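Local coordinates for protein lysin (Enterococcus phage IMEEF1, PDB 6IST) that binds a calcium ion and is probably a phage endolysin that cleaves bacterial cell-wall peptidoglycan with a CHAP-type cysteine peptidase domain, at residues 27-32 and 107-111; 168-172 and 182-186. All coordinates share one frame; numbering follows the deposited sequence.

Interaction 1: 27-32 and 107-111; sequences TQCMDL and VDQNW. With CA (calcium ion), chain E.
The amide of Q109 sits between T27 and L32, with T27 CB over one face, 3.6 Å from Q109 NE2, and L32 CB over the opposite one, 4.1 Å from Q109 CD. At its edge NE2 donates to the backbone O of Q28 at 2.8 Å. The acceptor lies in the amide plane, while the donor stands 32° out of the carbonyl plane of Q28. Beyond CG the Q109 chain is extended (chi2 -178°), which carries the amide across to the start of helix 29-41; its OE1 is taken by V19 N, so both ends of the group are gripped and its rotation is fixed.

The amides of Q28 and N110 behave differently: they lie side by side with their planes 76° apart, and although OE1 and ND2 are close the angle is too poor for a hydrogen bond. Each has a partner elsewhere: Q28 NE2 on Y25 O, N110 OD1 on S115 N. N110 ND2 reaches the helix through a water that also accepts C29 N. A second water links the backbones, donating to C29 O at 2.8 Å and accepting Q109 N at 2.9 Å. L32 CD2 leans on V107 CG1 at 3.9 Å.

D31 ties this helix start to the metal. Its OD2 binds calcium at 2.5 Å and, through its anti lone pair, accepts Q28 N; OD1 takes A21 N. OD1 of D20 and D22 and the backbone O of W24 and G26 complete the protein ligands.

C29 and D108, whose OD1 bonds S106 OG and whose OD2 takes both H90 NE2 and H127 NE2, form with H90 a probable Cys-His-Asp triad, the arrangement of the papain-like CHAP fold, where the cysteine begins a helix packed against the sheet that supplies the others.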
ATOM      1  N   THR C  27      18.589   1.563 -21.133  1.00 20.59           N
ATOM      2  CA  THR C  27      18.584   0.337 -20.312  1.00 21.83           C
ATOM      3  C   THR C  27      19.861   0.261 -19.480  1.00 19.64           C
ATOM      4  O   THR C  27      20.812  -0.347 -19.835  1.00 20.04           O
ATOM      5  CB  THR C  27      18.347  -0.860 -21.232  1.00 21.17           C
ATOM      6  OG1 THR C  27      19.445  -0.969 -22.155  1.00 23.13           O
ATOM      7  CG2 THR C  27      16.986  -0.679 -21.999  1.00 22.56           C
ATOM      8  N   GLN C  28      19.910   1.010 -18.361  1.00 16.61           N
ATOM      9  CA  GLN C  28      21.022   1.014 -17.456  1.00 18.91           C
ATOM     10  C   GLN C  28      21.026  -0.198 -16.523  1.00 15.38           C
ATOM     11  O   GLN C  28      20.037  -0.957 -16.495  1.00 16.06           O
ATOM     12  CB  GLN C  28      20.982   2.283 -16.648  1.00 18.38           C
ATOM     13  CG  GLN C  28      21.100   3.538 -17.544  1.00 20.86           C
ATOM     14  CD  GLN C  28      22.489   3.723 -18.125  1.00 20.09           C
ATOM     15  OE1 GLN C  28      23.517   3.521 -17.451  1.00 24.76           O
ATOM     16  NE2 GLN C  28      22.552   4.137 -19.381  1.00 22.96           N
ATOM     17  N   CYS C  29      22.082  -0.343 -15.749  1.00 17.75           N
ATOM     18  CA  CYS C  29      22.160  -1.517 -14.844  1.00 16.26           C
ATOM     19  C   CYS C  29      21.075  -1.557 -13.787  1.00 17.60           C
ATOM     20  O   CYS C  29      20.396  -2.614 -13.576  1.00 15.75           O
ATOM     21  CB  CYS C  29      23.512  -1.676 -14.280  1.00 17.93           C
ATOM     22  SG  CYS C  29      23.970  -0.478 -12.980  1.00 21.14           S
ATOM     23  N   MET C  30      20.824  -0.405 -13.165  1.00 16.85           N
ATOM     24  CA  MET C  30      19.790  -0.374 -12.126  1.00 19.52           C
ATOM     25  C   MET C  30      18.379  -0.663 -12.663  1.00 21.41           C
ATOM     26  O   MET C  30      17.520  -1.181 -11.926  1.00 19.64           O
ATOM     27  CB  MET C  30      19.901   0.979 -11.370  1.00 20.36           C
ATOM     28  CG  MET C  30      19.296   1.114  -9.969  1.00 22.06           C
ATOM     29  SD  MET C  30      19.466  -0.195  -8.743  1.00 14.54           S
ATOM     30  CE  MET C  30      18.923   0.684  -7.221  1.00 20.17           C
ATOM     31  N   ASP C  31      18.090  -0.290 -13.926  1.00 19.78           N
ATOM     32  CA  ASP C  31      16.847  -0.598 -14.552  1.00 22.07           C
ATOM     33  C   ASP C  31      16.469  -2.071 -14.454  1.00 20.89           C
ATOM     34  O   ASP C  31      15.324  -2.363 -14.266  1.00 19.97           O
ATOM     35  CB  ASP C  31      16.800  -0.168 -16.009  1.00 23.43           C
ATOM     36  CG  ASP C  31      16.724   1.341 -16.163  1.00 27.18           C
ATOM     37  OD1 ASP C  31      15.729   1.955 -15.724  1.00 32.94           O
ATOM     38  OD2 ASP C  31      17.658   1.912 -16.743  1.00 28.25           O
ATOM     39  N   LEU C  32      17.433  -2.979 -14.640  1.00 16.34           N
ATOM     40  CA  LEU C  32      17.113  -4.386 -14.564  1.00 19.67           C
ATOM     41  C   LEU C  32      16.726  -4.800 -13.160  1.00 18.88           C
ATOM     42  O   LEU C  32      15.695  -5.457 -12.941  1.00 20.50           O
ATOM     43  CB  LEU C  32      18.340  -5.230 -14.964  1.00 20.54           C
ATOM     44  CG  LEU C  32      18.117  -6.744 -14.882  1.00 24.71           C
ATOM     45  CD1 LEU C  32      16.920  -7.066 -15.739  1.00 28.02           C
ATOM     46  CD2 LEU C  32      19.337  -7.456 -15.415  1.00 29.25           C
ATOM     47  N   VAL C 107      23.075 -11.793 -14.814  1.00 18.70           N
ATOM     48  CA  VAL C 107      22.528 -11.126 -15.981  1.00 18.46           C
ATOM     49  C   VAL C 107      22.463  -9.668 -15.613  1.00 16.64           C
ATOM     50  O   VAL C 107      21.940  -9.330 -14.525  1.00 17.91           O
ATOM     51  CB  VAL C 107      21.152 -11.643 -16.294  1.00 19.53           C
ATOM     52  CG1 VAL C 107      20.431 -10.749 -17.242  1.00 20.31           C
ATOM     53  CG2 VAL C 107      21.298 -13.022 -16.840  1.00 20.48           C
ATOM     54  N   ASP C 108      23.137  -8.870 -16.394  1.00 15.64           N
ATOM     55  CA  ASP C 108      23.341  -7.454 -16.087  1.00 17.80           C
ATOM     56  C   ASP C 108      23.051  -6.672 -17.358  1.00 17.58           C
ATOM     57  O   ASP C 108      23.325  -7.145 -18.471  1.00 16.75           O
ATOM     58  CB  ASP C 108      24.785  -7.057 -15.762  1.00 19.77           C
ATOM     59  CG  ASP C 108      25.542  -7.918 -14.728  1.00 20.28           C
ATOM     60  OD1 ASP C 108      25.009  -8.770 -13.996  1.00 21.08           O
ATOM     61  OD2 ASP C 108      26.738  -7.538 -14.531  1.00 24.92           O
ATOM     62  N   GLN C 109      22.523  -5.444 -17.208  1.00 17.94           N
ATOM     63  CA  GLN C 109      22.513  -4.458 -18.300  1.00 16.38           C
ATOM     64  C   GLN C 109      23.626  -3.532 -18.182  1.00 15.72           C
ATOM     65  O   GLN C 109      24.086  -3.250 -17.068  1.00 17.34           O
ATOM     66  CB  GLN C 109      21.204  -3.661 -18.320  1.00 16.05           C
ATOM     67  CG  GLN C 109      20.042  -4.529 -18.666  1.00 17.54           C
ATOM     68  CD  GLN C 109      18.702  -3.848 -18.763  1.00 19.27           C
ATOM     69  OE1 GLN C 109      17.813  -4.407 -19.396  1.00 19.95           O
ATOM     70  NE2 GLN C 109      18.506  -2.710 -18.095  1.00 18.92           N
ATOM     71  N   ASN C 110      24.078  -3.051 -19.337  1.00 17.79           N
ATOM     72  CA  ASN C 110      25.101  -2.020 -19.395  1.00 20.17           C
ATOM     73  C   ASN C 110      26.449  -2.424 -18.901  1.00 18.20           C
ATOM     74  O   ASN C 110      27.243  -1.590 -18.380  1.00 21.18           O
ATOM     75  CB  ASN C 110      24.635  -0.727 -18.720  1.00 21.34           C
ATOM     76  CG  ASN C 110      25.208   0.506 -19.414  1.00 21.00           C
ATOM     77  OD1 ASN C 110      25.490   0.483 -20.589  1.00 22.75           O
ATOM     78  ND2 ASN C 110      25.411   1.547 -18.671  1.00 27.06           N
ATOM     79  N   TRP C 111      26.768  -3.698 -19.099  1.00 17.88           N
ATOM     80  CA  TRP C 111      28.077  -4.245 -18.762  1.00 19.59           C
ATOM     81  C   TRP C 111      28.849  -4.400 -20.052  1.00 19.30           C
ATOM     82  O   TRP C 111      29.944  -3.833 -20.175  1.00 19.76           O
ATOM     83  CB  TRP C 111      28.004  -5.580 -17.997  1.00 20.44           C
ATOM     84  CG  TRP C 111      29.357  -6.184 -17.714  1.00 22.67           C
ATOM     85  CD1 TRP C 111      30.024  -7.117 -18.480  1.00 23.40           C
ATOM     86  CD2 TRP C 111      30.235  -5.820 -16.680  1.00 21.74           C
ATOM     87  NE1 TRP C 111      31.226  -7.376 -17.946  1.00 23.93           N
ATOM     88  CE2 TRP C 111      31.379  -6.634 -16.801  1.00 21.29           C
ATOM     89  CE3 TRP C 111      30.124  -4.975 -15.570  1.00 23.09           C
ATOM     90  CZ2 TRP C 111      32.436  -6.570 -15.921  1.00 23.77           C
ATOM     91  CZ3 TRP C 111      31.157  -4.904 -14.705  1.00 25.91           C
ATOM     92  CH2 TRP C 111      32.322  -5.713 -14.867  1.00 26.00           C
TER
HETATM   93 CA    CA E 301      16.622   3.906 -17.813  1.00 41.27          CA
HETATM   94  O   HOH W   1      21.788  -4.892 -14.471  1.00 17.28           O
HETATM   95  O   HOH W   2      24.460   1.289 -15.908  1.00 21.38           O

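Interaction 2: 168-172 and 182-186; sequences MFIYY and QWFVI
V185 CB stands over the centre of the F169 ring, 3.9 Å from the centroid in a CH-pi contact 11° off the normal. The ring is put there by chi1 57°, which tucks CG between backbone N and carbonyl carbon and folds the phenyl across the neighbouring strand. Y171 does the same at the next hydrogen-bonded pair: W183 CB lies over its face, offset toward the rim, 3.6 Å from the centroid. Its ring and the five-membered ring of W183 run nearly parallel, 4° apart, but barely overlap. V185 CG2 lies at the edge of the Y171 ring, in its plane, 3.6 Å from CE2.

On the face that carries I170, F184, Y172 and Q182, I170 CG1 approaches the F184 ring at an angle, and M168 CG reaches the same ring from the strand end, 3.7 Å from CZ. Q182 lies alongside Y172, and a water donates to Q182 OE1 at 2.7 Å and hydrogen-bonds to Y172 OH.

F169 with V185 and Y171 with W183 are antiparallel hydrogen-bonded pairs, each closed by two N-H···O bonds; the shorter ones, V185 N to F169 O and W183 N to Y171 O, are both 2.8 Å. I170 with F184 and Y172 with Q182 are the non-hydrogen-bonded pairs. Farther out, helix 196-208 backs I170, Q182 and F184, where another protein chain also packs on F184; aromatics of a further chain meet F169 and Y171, and E181 holds W183 NE1.

Four backbone bonds fix the register, apolar and CH-pi contacts cover the F169/Y171 face, and the other adds one water-bridged polar link.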
ATOM      1  N   MET C 168      -3.419  -0.242   4.371  1.00 30.92           N
ATOM      2  CA  MET C 168      -2.324  -0.326   5.322  1.00 30.77           C
ATOM      3  C   MET C 168      -1.088  -0.630   4.468  1.00 29.01           C
ATOM      4  O   MET C 168      -1.111  -1.623   3.750  1.00 27.80           O
ATOM      5  CB  MET C 168      -2.569  -1.503   6.259  1.00 32.77           C
ATOM      6  CG  MET C 168      -2.244  -1.341   7.704  1.00 36.91           C
ATOM      7  SD  MET C 168      -2.612  -2.896   8.575  1.00 26.80           S
ATOM      8  CE  MET C 168      -4.302  -2.540   8.961  1.00 34.93           C
ATOM      9  N   PHE C 169      -0.044   0.199   4.523  1.00 23.47           N
ATOM     10  CA  PHE C 169       1.207  -0.069   3.812  1.00 20.76           C
ATOM     11  C   PHE C 169       2.320   0.836   4.368  1.00 20.78           C
ATOM     12  O   PHE C 169       2.041   1.722   5.163  1.00 19.02           O
ATOM     13  CB  PHE C 169       1.063   0.142   2.340  1.00 21.11           C
ATOM     14  CG  PHE C 169       0.588   1.510   1.946  1.00 20.20           C
ATOM     15  CD1 PHE C 169       1.490   2.488   1.707  1.00 21.00           C
ATOM     16  CD2 PHE C 169      -0.778   1.770   1.763  1.00 23.08           C
ATOM     17  CE1 PHE C 169       1.066   3.731   1.296  1.00 23.11           C
ATOM     18  CE2 PHE C 169      -1.232   3.042   1.377  1.00 23.70           C
ATOM     19  CZ  PHE C 169      -0.276   4.012   1.132  1.00 24.91           C
ATOM     20  N   ILE C 170       3.565   0.574   3.963  1.00 19.81           N
ATOM     21  CA  ILE C 170       4.715   1.412   4.341  1.00 18.55           C
ATOM     22  C   ILE C 170       5.236   2.032   3.110  1.00 18.75           C
ATOM     23  O   ILE C 170       5.240   1.404   2.057  1.00 19.06           O
ATOM     24  CB  ILE C 170       5.830   0.520   4.956  1.00 20.80           C
ATOM     25  CG1 ILE C 170       5.441   0.107   6.391  1.00 22.05           C
ATOM     26  CG2 ILE C 170       7.212   1.217   4.969  1.00 22.55           C
ATOM     27  CD1 ILE C 170       6.286  -0.950   7.030  1.00 24.70           C
ATOM     28  N   TYR C 171       5.769   3.237   3.243  1.00 17.26           N
ATOM     29  CA  TYR C 171       6.458   3.921   2.178  1.00 18.59           C
ATOM     30  C   TYR C 171       7.653   4.564   2.786  1.00 18.31           C
ATOM     31  O   TYR C 171       7.714   4.765   4.026  1.00 17.55           O
ATOM     32  CB  TYR C 171       5.594   4.909   1.376  1.00 18.09           C
ATOM     33  CG  TYR C 171       5.148   6.117   2.134  1.00 22.81           C
ATOM     34  CD1 TYR C 171       5.984   7.235   2.248  1.00 23.13           C
ATOM     35  CD2 TYR C 171       3.920   6.129   2.779  1.00 23.66           C
ATOM     36  CE1 TYR C 171       5.596   8.324   2.989  1.00 23.37           C
ATOM     37  CE2 TYR C 171       3.507   7.246   3.494  1.00 23.30           C
ATOM     38  CZ  TYR C 171       4.344   8.333   3.597  1.00 23.06           C
ATOM     39  OH  TYR C 171       3.906   9.428   4.386  1.00 24.62           O
ATOM     40  N   TYR C 172       8.635   4.848   1.939  1.00 17.50           N
ATOM     41  CA  TYR C 172       9.828   5.517   2.420  1.00 17.05           C
ATOM     42  C   TYR C 172       9.850   6.865   1.854  1.00 17.13           C
ATOM     43  O   TYR C 172       9.436   7.107   0.750  1.00 19.51           O
ATOM     44  CB  TYR C 172      11.133   4.851   2.070  1.00 18.21           C
ATOM     45  CG  TYR C 172      11.286   3.419   2.419  1.00 18.08           C
ATOM     46  CD1 TYR C 172      10.595   2.820   3.452  1.00 20.06           C
ATOM     47  CD2 TYR C 172      12.205   2.657   1.754  1.00 20.75           C
ATOM     48  CE1 TYR C 172      10.784   1.459   3.768  1.00 20.49           C
ATOM     49  CE2 TYR C 172      12.411   1.312   2.073  1.00 22.07           C
ATOM     50  CZ  TYR C 172      11.726   0.726   3.084  1.00 22.50           C
ATOM     51  OH  TYR C 172      11.945  -0.629   3.369  1.00 24.47           O
ATOM     52  N   GLN C 182      10.975   5.900   7.240  1.00 19.35           N
ATOM     53  CA  GLN C 182       9.952   4.958   6.908  1.00 17.69           C
ATOM     54  C   GLN C 182       8.635   5.474   7.541  1.00 20.68           C
ATOM     55  O   GLN C 182       8.659   5.896   8.745  1.00 19.56           O
ATOM     56  CB  GLN C 182      10.299   3.580   7.466  1.00 19.41           C
ATOM     57  CG  GLN C 182      11.627   2.980   7.012  1.00 20.47           C
ATOM     58  CD  GLN C 182      11.704   1.484   7.145  1.00 23.08           C
ATOM     59  OE1 GLN C 182      10.673   0.760   7.036  1.00 22.27           O
ATOM     60  NE2 GLN C 182      12.923   0.982   7.383  1.00 25.80           N
ATOM     61  N   TRP C 183       7.531   5.364   6.788  1.00 19.52           N
ATOM     62  CA  TRP C 183       6.233   5.842   7.175  1.00 17.04           C
ATOM     63  C   TRP C 183       5.201   4.749   7.008  1.00 19.87           C
ATOM     64  O   TRP C 183       5.327   3.963   6.105  1.00 21.74           O
ATOM     65  CB  TRP C 183       5.851   7.048   6.321  1.00 18.81           C
ATOM     66  CG  TRP C 183       6.595   8.279   6.642  1.00 20.18           C
ATOM     67  CD1 TRP C 183       7.850   8.602   6.274  1.00 22.60           C
ATOM     68  CD2 TRP C 183       6.104   9.367   7.429  1.00 20.30           C
ATOM     69  NE1 TRP C 183       8.198   9.821   6.791  1.00 21.37           N
ATOM     70  CE2 TRP C 183       7.124  10.333   7.479  1.00 20.89           C
ATOM     71  CE3 TRP C 183       4.890   9.605   8.082  1.00 20.36           C
ATOM     72  CZ2 TRP C 183       6.973  11.536   8.148  1.00 21.65           C
ATOM     73  CZ3 TRP C 183       4.716  10.817   8.725  1.00 21.89           C
ATOM     74  CH2 TRP C 183       5.746  11.780   8.741  1.00 19.57           C
ATOM     75  N   PHE C 184       4.210   4.708   7.886  1.00 16.79           N
ATOM     76  CA  PHE C 184       3.147   3.678   7.889  1.00 17.50           C
ATOM     77  C   PHE C 184       1.821   4.322   7.701  1.00 19.38           C
ATOM     78  O   PHE C 184       1.466   5.209   8.432  1.00 18.55           O
ATOM     79  CB  PHE C 184       3.252   2.934   9.176  1.00 19.44           C
ATOM     80  CG  PHE C 184       2.280   1.796   9.375  1.00 18.80           C
ATOM     81  CD1 PHE C 184       2.027   0.883   8.400  1.00 19.89           C
ATOM     82  CD2 PHE C 184       1.693   1.634  10.618  1.00 21.63           C
ATOM     83  CE1 PHE C 184       1.152  -0.154   8.631  1.00 22.69           C
ATOM     84  CE2 PHE C 184       0.833   0.584  10.881  1.00 23.90           C
ATOM     85  CZ  PHE C 184       0.558  -0.308   9.862  1.00 24.37           C
ATOM     86  N   VAL C 185       1.065   3.833   6.726  1.00 18.12           N
ATOM     87  CA  VAL C 185      -0.277   4.286   6.482  1.00 19.59           C
ATOM     88  C   VAL C 185      -1.225   3.278   7.066  1.00 21.40           C
ATOM     89  O   VAL C 185      -1.101   2.081   6.788  1.00 21.50           O
ATOM     90  CB  VAL C 185      -0.499   4.438   4.954  1.00 20.21           C
ATOM     91  CG1 VAL C 185      -1.944   4.769   4.620  1.00 22.34           C
ATOM     92  CG2 VAL C 185       0.470   5.484   4.446  1.00 17.62           C
ATOM     93  N   ILE C 186      -2.120   3.764   7.925  1.00 21.99           N
ATOM     94  CA  ILE C 186      -3.105   2.936   8.585  1.00 24.00           C
ATOM     95  C   ILE C 186      -4.267   3.817   9.029  1.00 25.83           C
ATOM     96  O   ILE C 186      -4.048   4.908   9.524  1.00 24.50           O
ATOM     97  CB  ILE C 186      -2.499   2.216   9.823  1.00 27.25           C
ATOM     98  CG1 ILE C 186      -3.553   1.385  10.553  1.00 28.85           C
ATOM     99  CG2 ILE C 186      -1.822   3.189  10.765  1.00 25.06           C
ATOM    100  CD1 ILE C 186      -3.036   0.363  11.524  1.00 30.60           C
TER
HETATM  101  O   HOH W   3      10.581  -1.453   5.571  1.00 25.33           O

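The two contacts belong to separate parts of the chain, on opposite sides of its centre. Interaction 1 closes before interaction 2 opens, their centres are 29 Å apart, and their nearest atoms come no closer than about 11 Å. Interaction 1 lies within the CHAP region, joining calcium site and probable triad at one helix start; 168-172 and 182-186 sit away from the annotated sites, in a mixed sheet that includes the short strand 43-44. They also differ in chemistry: a calcium ligand and two waters at a helix start in the first, mainly apolar and CH-pi contacts over paired strands in the second. Only the hairpin, of the two, meets other protein chains of the assembly.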